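PDB 7CMJ: hypoxanthine phosphoribosyltransferase from Leishmania donovani, which catalyses the transfer of a 5-phosphoribosyl group from 5-phosphoribosylpyrophosphate onto hypoxanthine or guanine, yielding IMP or GMP in the purine salvage pathway. Local coordinates for residues E31-A36 against P170-P175; E89-S94 against L110-S115; G104-L109 against L134-R139; E125-S130 against V153-P158. One frame throughout, in Å; residues are numbered along the deposited sequence.

Contact 1 (E31-A36 against P170-P175); sequences EQVWAA and PVITIP
Helix-on-sheet packing is what joins Val33 and Ala36, on the N-terminal part of helix 30-47, to Val171 and Ile172 of strand 169-173. The two short segments run 141° apart, and their axes approach to 8.1 Å, a separation small enough for a residue as short as alanine to bridge. Ala36 does so: its CB is 3.5 Å from Val171 CG1 and also lies 3.7 Å from Ile172 CG1, touching both strand residues at once. One helical turn earlier, Val33 meets Ile172 nearly at right angles, methyl against methyl, with Val33 CG2 3.8 Å from Ile172 CD1. Ile172 reaches that far because its CG1-CD1 arm is fully extended (chi2 -177°), carrying CD1 past Ala36 toward the preceding turn. Nothing polar crosses, and the seam is small and near the protein surface. Val28 of strand 23-28 touches both Val33 and Ile172, and Leu154 backs Val33 and Val171. On another side of the helix, Trp34 is hydrogen-bonded through NE1 to Asp74 and packs on Arg77 of the second subunit. A helix packed through small aliphatic residues on a largely parallel sheet is typical of the alpha/beta core of type I phosphoribosyltransferases.

Contact 2 (E89-S94 against L110-S115); sequences EFICAS and LDVRDS. With PO4 (phosphate ion), chain J.
The Glu89 carboxylate has two backbone N-H groups of the opposing loop over one and the same face: Arg113 N meets OE2 at 2.8 Å, and Asp114 N meets OE1 at 3.0 Å. Both donors stand well out of the carboxylate plane, by 55° and 59°. The Arg113 guanidinium, turned 81° to that plane, does not pair with the carboxylate. Its edge instead receives a phosphate ion, with O2 near the guanidinium plane and hydrogen-bonded to NH2 at 3.0 Å and to NH1 at 3.2 Å. Glu188 of the second subunit forms a salt bridge with the same NH1, while Lys66 of that subunit gives its backbone N to the phosphate and its side chain to Glu89 OE1. This last charge probably eases the approach of Asp114 OD2, which comes within 3.0 Å of Glu89 OE1. Glu89 is bent at chi2, which turns its carboxylate back to the two N-H groups; nearer the backbone its CB rests on Val112 CG1.

Farther along, strand 86-94 pairs antiparallel with the end of strand 107-110, the outermost strand of the mixed sheet within the chain, before the chain leaves as a loop. Cys92 and Leu110 form a hydrogen-bonded pair, Cys92 N giving to Leu110 O at 3.2 Å and Leu110 N to Cys92 O at 3.1 Å. The side chains of this pair share one face of the sheet. Ile91 CG2 lies 3.9 Å from Val112 CG1, the two side chains pointing the same way. Phe90 touches Leu110 through CB, and its ring meets Phe69 of the second subunit edge-to-face.

Contact 3 (G104-L109 against L134-R139); sequences GQVRML and LQYLMR
Tyr136 leans on Gln105 from a turn of helix in which the shortest polar bond, from Arg139 N to Gln135 O, measures 2.9 Å; no hydrogen bond passes between the two segments. The contact is instead one of a ring lying on a backbone. Gln105 CA sits over the centre of the Tyr136 ring, 3.6 Å from the centroid and only 14° off the ring normal, a well-centred CH-pi contact. Tyr136 reaches it by holding CG anti to its backbone N (chi1 170°), which brings the ring over the backbone of Gln105. Gly104 O comes within 3.4 Å of Tyr136 CB, at the root of the ring, and Val106 CG2 lies 3.6 Å from Tyr136 CD1. That same methyl meets Leu137 CD1, also at 3.6 Å, so one methyl of Val106 touches two successive helix residues. Met108 adds a looser touch from CE to the ring atom CE1.

The polar ends look outward to the third subunit: Tyr136 OH is hydrogen-bonded to its Lys144, and Gln105 OE1 to its Val116 N, while Gln105 NE2 returns to Ser103 of its own chain. Through Tyr136 and Leu137, helix 131-142 lies against the chain leading into strand 107-110, at one edge of the mixed sheet. Val106 and Met108 continue the packing onto Ala93 and Ile91 of the adjacent strand 86-94, and Ala143 of the third subunit packs on Tyr136.

Contact 4 (E125-S130 against V153-P158); sequences EDIVDS and VLLDKP. With BA (barium ion), chain D.
Glu125 and Asp126 each give a backbone carbonyl to the opposing segment: Glu125 O accepts from Leu154 N at 3.0 Å, and Asp126 O from Leu155 N at 2.8 Å. The first belongs to the parallel pairing of Glu125 with Val153, and the second holds the chains together where both turn a corner. Their N-H...O angles, 150° and 156°, are similar. The acids themselves face the other way, onto a barium ion, with Glu125 OE1 at 2.4 Å and Asp126 OD2 at 2.5 Å; two waters also ligate it.

Farther on, Lys157 lays CD against Ile127 CG2, and beyond it a bend at chi3 (-110°) carries NZ to Asp129 OD1, where the two form a salt bridge at 2.9 Å. Ile127 CG1 also packs on Leu155 CB, and Val128 CG2 meets Val153 CG1 at 3.6 Å, the two side chains crossing at about a right angle. Ser130 closes the segment as an N-cap, its side chain capping the helix that follows.

Asp129 is the probable proton acceptor, and Lys157 probably contacts GMP. An acidic pair at the end of a parallel strand, followed by a loop into a helix, is the phosphoribosylpyrophosphate-binding motif typical of type I phosphoribosyltransferases.

In the fold
All four contacts reach one mixed sheet, yet their chemistry follows their place in it. Contact 1, at the surface, is purely apolar; contacts 2, 3 and 4 are buried. Contact 4, nearest the centre of the chain, combines two backbone bonds with a salt bridge and metal ligands, and it joins contact 1 directly through strands 169-173 and 155-156. Contacts 2 and 3 share the far edge, where strands 86-94 and 107-110 pair, and both touch the third subunit; contact 2 relies on charge and main-chain bonds, contact 3 on ring packing. Helix 131-142 links contact 3 to contact 4, with Leu134 against Val128. Contacts 1 and 2 lie about 26 Å apart, centre to centre.

Contact 1 (E31-A36 against P170-P175)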
# COMPACT_ATOMS: atom_id res chain seq x y z
N GLU A 31 -23.81 -21.11 15.12
CA GLU A 31 -25.18 -20.72 15.42
C GLU A 31 -25.25 -19.74 16.59
O GLU A 31 -26.05 -18.80 16.59
CB GLU A 31 -26.01 -21.98 15.71
CG GLU A 31 -26.37 -22.85 14.48
CD GLU A 31 -25.16 -23.42 13.72
OE1 GLU A 31 -25.33 -23.70 12.51
OE2 GLU A 31 -24.06 -23.60 14.32
N GLN A 32 -24.41 -19.95 17.61
CA GLN A 32 -24.38 -19.02 18.73
C GLN A 32 -23.85 -17.66 18.30
O GLN A 32 -24.38 -16.62 18.72
CB GLN A 32 -23.52 -19.60 19.86
CG GLN A 32 -24.19 -20.75 20.60
CD GLN A 32 -23.27 -21.42 21.61
OE1 GLN A 32 -22.05 -21.19 21.62
NE2 GLN A 32 -23.85 -22.23 22.49
N VAL A 33 -22.84 -17.64 17.44
CA VAL A 33 -22.28 -16.37 17.00
C VAL A 33 -23.30 -15.57 16.19
O VAL A 33 -23.48 -14.37 16.41
CB VAL A 33 -20.99 -16.62 16.20
CG1 VAL A 33 -20.53 -15.36 15.52
CG2 VAL A 33 -19.91 -17.21 17.11
N TRP A 34 -23.99 -16.23 15.25
CA TRP A 34 -24.99 -15.55 14.44
C TRP A 34 -26.05 -14.90 15.32
O TRP A 34 -26.32 -13.70 15.21
CB TRP A 34 -25.63 -16.52 13.45
CG TRP A 34 -24.74 -16.92 12.31
CD1 TRP A 34 -23.62 -16.27 11.88
CD2 TRP A 34 -24.90 -18.06 11.46
NE1 TRP A 34 -23.07 -16.94 10.81
CE2 TRP A 34 -23.83 -18.05 10.54
CE3 TRP A 34 -25.83 -19.10 11.40
CZ2 TRP A 34 -23.67 -19.03 9.57
CZ3 TRP A 34 -25.66 -20.07 10.44
CH2 TRP A 34 -24.59 -20.03 9.54
N ALA A 35 -26.66 -15.70 16.20
CA ALA A 35 -27.68 -15.20 17.12
C ALA A 35 -27.19 -13.99 17.90
O ALA A 35 -27.92 -13.00 18.04
CB ALA A 35 -28.10 -16.32 18.07
N ALA A 36 -25.96 -14.04 18.41
CA ALA A 36 -25.41 -12.86 19.07
C ALA A 36 -25.29 -11.70 18.10
O ALA A 36 -25.59 -10.55 18.45
CB ALA A 36 -24.05 -13.19 19.67
N PRO A 170 -19.86 -4.85 22.02
CA PRO A 170 -19.31 -6.21 22.20
C PRO A 170 -20.39 -7.24 21.91
O PRO A 170 -21.49 -7.17 22.46
CB PRO A 170 -18.90 -6.22 23.68
CG PRO A 170 -19.84 -5.25 24.35
CD PRO A 170 -20.24 -4.22 23.30
N VAL A 171 -20.07 -8.21 21.05
CA VAL A 171 -21.03 -9.22 20.62
C VAL A 171 -21.09 -10.37 21.62
O VAL A 171 -22.14 -10.61 22.25
CB VAL A 171 -20.70 -9.75 19.22
CG1 VAL A 171 -21.80 -10.68 18.71
CG2 VAL A 171 -20.44 -8.60 18.24
N ILE A 172 -19.99 -11.09 21.77
CA ILE A 172 -19.91 -12.19 22.72
C ILE A 172 -18.85 -11.88 23.76
O ILE A 172 -17.67 -11.75 23.44
CB ILE A 172 -19.61 -13.53 22.04
CG1 ILE A 172 -20.67 -13.85 21.00
CG2 ILE A 172 -19.64 -14.63 23.07
CD1 ILE A 172 -20.49 -15.19 20.33
N THR A 173 -19.28 -11.75 25.01
CA THR A 173 -18.36 -11.64 26.13
C THR A 173 -17.80 -13.01 26.44
O THR A 173 -18.54 -13.98 26.57
CB THR A 173 -19.06 -11.07 27.36
OG1 THR A 173 -19.26 -9.66 27.17
CG2 THR A 173 -18.22 -11.29 28.59
N ILE A 174 -16.48 -13.09 26.60
CA ILE A 174 -15.77 -14.36 26.48
C ILE A 174 -14.59 -14.37 27.43
O ILE A 174 -14.02 -13.32 27.73
CB ILE A 174 -15.32 -14.56 25.04
CG1 ILE A 174 -15.50 -16.00 24.64
CG2 ILE A 174 -13.91 -14.02 24.80
CD1 ILE A 174 -16.92 -16.33 24.42
N PRO A 175 -14.23 -15.54 27.96
CA PRO A 175 -13.01 -15.63 28.78
C PRO A 175 -11.76 -15.60 27.91
O PRO A 175 -11.81 -15.81 26.70
CB PRO A 175 -13.16 -16.97 29.52
CG PRO A 175 -14.10 -17.77 28.67
CD PRO A 175 -15.02 -16.78 28.00

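Contact 2 (E89-S94 against L110-S115)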
# COMPACT_ATOMS: atom_id res chain seq x y z
N GLU A 89 -15.39 -0.75 3.83
CA GLU A 89 -14.02 -0.41 3.52
C GLU A 89 -13.09 -1.34 4.29
O GLU A 89 -13.42 -1.82 5.37
CB GLU A 89 -13.73 1.05 3.88
CG GLU A 89 -14.50 2.03 3.02
CD GLU A 89 -13.98 2.09 1.58
OE1 GLU A 89 -14.67 2.71 0.75
OE2 GLU A 89 -12.90 1.52 1.29
N PHE A 90 -11.93 -1.61 3.70
CA PHE A 90 -10.94 -2.47 4.33
C PHE A 90 -9.66 -1.70 4.58
O PHE A 90 -9.23 -0.88 3.76
CB PHE A 90 -10.64 -3.68 3.47
CG PHE A 90 -11.87 -4.42 3.05
CD1 PHE A 90 -12.26 -5.58 3.71
CD2 PHE A 90 -12.65 -3.95 2.00
CE1 PHE A 90 -13.38 -6.25 3.33
CE2 PHE A 90 -13.78 -4.62 1.61
CZ PHE A 90 -14.16 -5.78 2.28
N ILE A 91 -9.06 -1.95 5.74
CA ILE A 91 -7.72 -1.46 6.00
C ILE A 91 -6.86 -2.65 6.41
O ILE A 91 -7.36 -3.68 6.86
CB ILE A 91 -7.68 -0.35 7.07
CG1 ILE A 91 -8.07 -0.90 8.43
CG2 ILE A 91 -8.61 0.79 6.68
CD1 ILE A 91 -7.78 0.12 9.54
N CYS A 92 -5.56 -2.50 6.21
CA CYS A 92 -4.63 -3.55 6.59
C CYS A 92 -3.37 -2.89 7.12
O CYS A 92 -2.80 -2.02 6.45
CB CYS A 92 -4.31 -4.48 5.42
SG CYS A 92 -3.36 -5.97 5.87
N ALA A 93 -2.97 -3.26 8.32
CA ALA A 93 -1.82 -2.64 8.94
C ALA A 93 -0.86 -3.71 9.41
O ALA A 93 -1.26 -4.78 9.88
CB ALA A 93 -2.23 -1.74 10.09
N SER A 94 0.43 -3.42 9.26
CA SER A 94 1.49 -4.30 9.71
C SER A 94 2.08 -3.73 11.00
O SER A 94 2.12 -2.51 11.18
CB SER A 94 2.54 -4.44 8.59
OG SER A 94 3.86 -4.59 9.07
N LEU A 110 -3.11 -0.60 3.68
CA LEU A 110 -4.28 -0.36 2.84
C LEU A 110 -5.17 0.60 3.60
O LEU A 110 -5.63 0.28 4.70
CB LEU A 110 -5.03 -1.65 2.51
CG LEU A 110 -6.28 -1.44 1.65
CD1 LEU A 110 -5.85 -1.00 0.27
CD2 LEU A 110 -7.10 -2.74 1.57
N ASP A 111 -5.40 1.75 2.99
CA ASP A 111 -6.30 2.78 3.49
C ASP A 111 -7.63 2.68 2.74
O ASP A 111 -7.76 1.99 1.72
CB ASP A 111 -5.64 4.15 3.30
CG ASP A 111 -6.28 5.23 4.14
OD1 ASP A 111 -5.86 6.40 3.97
OD2 ASP A 111 -7.18 4.93 4.96
N VAL A 112 -8.64 3.38 3.26
CA VAL A 112 -9.98 3.25 2.69
C VAL A 112 -10.03 3.83 1.28
O VAL A 112 -9.30 4.78 0.94
CB VAL A 112 -11.02 3.93 3.61
CG1 VAL A 112 -11.14 3.17 4.91
CG2 VAL A 112 -10.61 5.36 3.90
N ARG A 113 -10.91 3.26 0.43
CA ARG A 113 -11.08 3.69 -0.96
C ARG A 113 -12.00 4.90 -1.09
O ARG A 113 -11.82 5.71 -2.01
CB ARG A 113 -11.64 2.52 -1.79
CG ARG A 113 -12.10 2.85 -3.21
CD ARG A 113 -13.06 1.78 -3.77
NE ARG A 113 -12.36 0.53 -4.09
CZ ARG A 113 -12.93 -0.57 -4.57
NH1 ARG A 113 -14.24 -0.61 -4.80
NH2 ARG A 113 -12.19 -1.65 -4.82
N ASP A 114 -12.99 5.04 -0.22
CA ASP A 114 -13.85 6.20 -0.19
C ASP A 114 -13.42 7.13 0.93
O ASP A 114 -13.05 6.68 2.02
CB ASP A 114 -15.32 5.82 0.03
CG ASP A 114 -15.91 5.00 -1.10
OD1 ASP A 114 -15.48 5.18 -2.26
OD2 ASP A 114 -16.81 4.19 -0.80
N SER A 115 -13.46 8.44 0.66
CA SER A 115 -13.42 9.42 1.73
C SER A 115 -14.50 9.10 2.75
O SER A 115 -15.60 8.66 2.41
CB SER A 115 -13.65 10.83 1.17
OG SER A 115 -14.01 11.74 2.21
P PO4 J . -14.89 -4.10 -6.61
O1 PO4 J . -13.81 -4.18 -7.66
O2 PO4 J . -14.28 -3.79 -5.28
O3 PO4 J . -15.53 -5.46 -6.53
O4 PO4 J . -15.92 -3.05 -6.96

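Contact 3 (G104-L109 against L134-R139)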
# COMPACT_ATOMS: atom_id res chain seq x y z
N GLY A 104 1.14 2.69 19.99
CA GLY A 104 0.45 1.64 19.29
C GLY A 104 0.34 1.83 17.80
O GLY A 104 -0.54 1.24 17.16
N GLN A 105 1.22 2.66 17.22
CA GLN A 105 1.10 2.93 15.80
C GLN A 105 1.41 1.68 14.99
O GLN A 105 2.15 0.79 15.42
CB GLN A 105 2.01 4.08 15.38
CG GLN A 105 3.48 3.85 15.66
CD GLN A 105 4.30 5.10 15.46
OE1 GLN A 105 4.86 5.33 14.40
NE2 GLN A 105 4.35 5.93 16.48
N VAL A 106 0.77 1.60 13.83
CA VAL A 106 0.98 0.52 12.88
C VAL A 106 1.11 1.12 11.50
O VAL A 106 0.58 2.20 11.20
CB VAL A 106 -0.17 -0.52 12.91
CG1 VAL A 106 -0.05 -1.38 14.14
CG2 VAL A 106 -1.52 0.20 12.89
N ARG A 107 1.82 0.40 10.63
CA ARG A 107 2.02 0.85 9.27
C ARG A 107 0.79 0.49 8.44
O ARG A 107 0.53 -0.69 8.18
CB ARG A 107 3.30 0.24 8.70
CG ARG A 107 3.58 0.63 7.27
CD ARG A 107 4.79 -0.10 6.75
NE ARG A 107 5.45 0.64 5.67
CZ ARG A 107 6.64 0.32 5.17
NH1 ARG A 107 7.29 -0.73 5.65
NH2 ARG A 107 7.17 1.05 4.19
N MET A 108 0.05 1.51 8.03
CA MET A 108 -1.05 1.32 7.09
C MET A 108 -0.52 0.77 5.77
O MET A 108 0.30 1.41 5.11
CB MET A 108 -1.76 2.64 6.86
CG MET A 108 -3.24 2.46 6.60
SD MET A 108 -4.09 1.45 7.86
CE MET A 108 -3.72 2.26 9.44
N LEU A 109 -0.99 -0.42 5.40
CA LEU A 109 -0.74 -0.98 4.08
C LEU A 109 -1.91 -0.80 3.14
O LEU A 109 -1.73 -0.85 1.91
CB LEU A 109 -0.39 -2.47 4.15
CG LEU A 109 0.64 -2.88 5.20
CD1 LEU A 109 0.94 -4.36 5.07
CD2 LEU A 109 1.91 -2.06 5.07
N LEU A 134 -5.64 -0.17 19.01
CA LEU A 134 -7.00 0.23 18.69
C LEU A 134 -7.14 1.74 18.79
O LEU A 134 -7.72 2.38 17.90
CB LEU A 134 -8.00 -0.47 19.62
CG LEU A 134 -9.50 -0.20 19.39
CD1 LEU A 134 -9.89 -0.20 17.90
CD2 LEU A 134 -10.35 -1.17 20.20
N GLN A 135 -6.58 2.33 19.86
CA GLN A 135 -6.57 3.79 19.97
C GLN A 135 -5.91 4.44 18.76
O GLN A 135 -6.40 5.45 18.25
CB GLN A 135 -5.86 4.22 21.25
CG GLN A 135 -6.73 4.14 22.45
CD GLN A 135 -6.15 4.87 23.62
OE1 GLN A 135 -5.74 4.25 24.60
NE2 GLN A 135 -6.09 6.19 23.52
N TYR A 136 -4.80 3.87 18.27
CA TYR A 136 -4.13 4.45 17.10
C TYR A 136 -5.03 4.39 15.87
O TYR A 136 -5.18 5.39 15.15
CB TYR A 136 -2.80 3.75 16.82
CG TYR A 136 -2.23 4.19 15.49
CD1 TYR A 136 -2.34 3.37 14.36
CD2 TYR A 136 -1.62 5.45 15.36
CE1 TYR A 136 -1.85 3.79 13.14
CE2 TYR A 136 -1.11 5.88 14.14
CZ TYR A 136 -1.23 5.05 13.03
OH TYR A 136 -0.73 5.47 11.82
N LEU A 137 -5.60 3.22 15.60
CA LEU A 137 -6.54 3.09 14.50
C LEU A 137 -7.63 4.16 14.56
O LEU A 137 -8.07 4.69 13.53
CB LEU A 137 -7.15 1.69 14.52
CG LEU A 137 -6.43 0.55 13.79
CD1 LEU A 137 -4.96 0.66 13.92
CD2 LEU A 137 -6.90 -0.83 14.31
N MET A 138 -8.07 4.50 15.77
CA MET A 138 -9.14 5.48 15.91
C MET A 138 -8.62 6.88 15.62
O MET A 138 -9.23 7.64 14.85
CB MET A 138 -9.75 5.39 17.30
CG MET A 138 -10.65 4.18 17.51
SD MET A 138 -11.15 3.90 19.24
CE MET A 138 -12.34 5.23 19.48
N ARG A 139 -7.49 7.24 16.23
CA ARG A 139 -6.84 8.49 15.89
C ARG A 139 -6.64 8.61 14.38
O ARG A 139 -6.97 9.64 13.78
CB ARG A 139 -5.51 8.58 16.64
CG ARG A 139 -5.56 9.39 17.91
CD ARG A 139 -4.98 8.61 19.09
NE ARG A 139 -3.63 8.13 18.81
CZ ARG A 139 -3.02 7.19 19.52
NH1 ARG A 139 -1.79 6.82 19.20
NH2 ARG A 139 -3.63 6.64 20.56

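Contact 4 (E125-S130 against V153-P158)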
# COMPACT_ATOMS: atom_id res chain seq x y z
N GLU A 125 -13.88 -5.28 14.44
CA GLU A 125 -12.79 -6.05 15.00
C GLU A 125 -13.29 -7.41 15.49
O GLU A 125 -14.43 -7.56 15.95
CB GLU A 125 -12.11 -5.28 16.16
CG GLU A 125 -10.97 -4.40 15.73
CD GLU A 125 -9.75 -5.20 15.31
OE1 GLU A 125 -9.87 -6.45 15.34
OE2 GLU A 125 -8.70 -4.61 14.96
N ASP A 126 -12.41 -8.41 15.38
CA ASP A 126 -12.68 -9.73 15.93
C ASP A 126 -12.40 -9.78 17.44
O ASP A 126 -13.22 -10.28 18.21
CB ASP A 126 -11.85 -10.78 15.16
CG ASP A 126 -10.38 -10.43 15.14
OD1 ASP A 126 -9.56 -11.18 14.56
OD2 ASP A 126 -10.05 -9.37 15.72
N ILE A 127 -11.24 -9.27 17.86
CA ILE A 127 -10.82 -9.18 19.26
C ILE A 127 -10.03 -7.89 19.42
O ILE A 127 -9.35 -7.45 18.49
CB ILE A 127 -9.92 -10.35 19.70
CG1 ILE A 127 -10.60 -11.68 19.49
CG2 ILE A 127 -9.51 -10.24 21.18
CD1 ILE A 127 -9.60 -12.75 19.35
N VAL A 128 -10.10 -7.30 20.61
CA VAL A 128 -9.25 -6.17 20.98
C VAL A 128 -8.01 -6.75 21.67
O VAL A 128 -8.04 -7.02 22.88
CB VAL A 128 -9.98 -5.19 21.89
CG1 VAL A 128 -9.03 -4.09 22.34
CG2 VAL A 128 -11.20 -4.61 21.21
N ASP A 129 -6.92 -6.93 20.92
CA ASP A 129 -5.72 -7.52 21.50
C ASP A 129 -4.68 -6.48 21.92
O ASP A 129 -3.73 -6.83 22.63
CB ASP A 129 -5.08 -8.53 20.53
CG ASP A 129 -5.30 -9.98 20.97
OD1 ASP A 129 -5.49 -10.24 22.19
OD2 ASP A 129 -5.30 -10.87 20.09
N SER A 130 -4.85 -5.22 21.53
CA SER A 130 -3.98 -4.16 22.03
C SER A 130 -4.82 -2.89 22.08
O SER A 130 -5.23 -2.36 21.04
CB SER A 130 -2.74 -3.98 21.15
OG SER A 130 -2.21 -2.67 21.25
N VAL A 153 -16.84 -5.17 18.36
CA VAL A 153 -15.87 -6.22 18.62
C VAL A 153 -16.62 -7.52 18.81
O VAL A 153 -17.55 -7.58 19.62
CB VAL A 153 -15.00 -5.90 19.85
CG1 VAL A 153 -13.70 -6.72 19.79
CG2 VAL A 153 -14.69 -4.42 19.91
N LEU A 154 -16.24 -8.55 18.06
CA LEU A 154 -17.00 -9.79 18.12
C LEU A 154 -16.75 -10.50 19.45
O LEU A 154 -17.70 -10.87 20.14
CB LEU A 154 -16.65 -10.71 16.94
CG LEU A 154 -17.22 -12.11 17.17
CD1 LEU A 154 -18.74 -12.10 16.88
CD2 LEU A 154 -16.50 -13.15 16.32
N LEU A 155 -15.51 -10.62 19.84
CA LEU A 155 -15.12 -11.26 21.08
C LEU A 155 -14.62 -10.21 22.06
O LEU A 155 -13.52 -9.67 21.89
CB LEU A 155 -14.03 -12.29 20.81
CG LEU A 155 -14.43 -13.52 20.01
CD1 LEU A 155 -13.28 -14.50 20.05
CD2 LEU A 155 -15.72 -14.15 20.58
N ASP A 156 -15.43 -9.91 23.07
CA ASP A 156 -15.01 -9.10 24.22
C ASP A 156 -14.38 -10.03 25.26
O ASP A 156 -15.08 -10.80 25.92
CB ASP A 156 -16.21 -8.36 24.79
CG ASP A 156 -15.82 -7.20 25.69
OD1 ASP A 156 -14.70 -6.65 25.55
OD2 ASP A 156 -16.66 -6.85 26.54
N LYS A 157 -13.06 -9.97 25.39
CA LYS A 157 -12.28 -10.71 26.38
C LYS A 157 -12.10 -9.87 27.64
O LYS A 157 -12.26 -8.64 27.61
CB LYS A 157 -10.91 -11.09 25.79
CG LYS A 157 -10.10 -9.91 25.27
CD LYS A 157 -8.73 -10.31 24.72
CE LYS A 157 -7.60 -9.83 25.63
NZ LYS A 157 -6.27 -9.86 24.95
N PRO A 158 -11.76 -10.51 28.76
CA PRO A 158 -11.56 -9.77 30.02
C PRO A 158 -10.67 -8.55 29.87
O PRO A 158 -9.58 -8.61 29.29
CB PRO A 158 -10.93 -10.81 30.94
CG PRO A 158 -11.49 -12.09 30.46
CD PRO A 158 -11.61 -11.96 28.97
BA BA D . -8.22 -8.08 14.65
O HOH W 1 -7.51 -8.01 17.04
O HOH W 2 -9.77 -7.94 12.25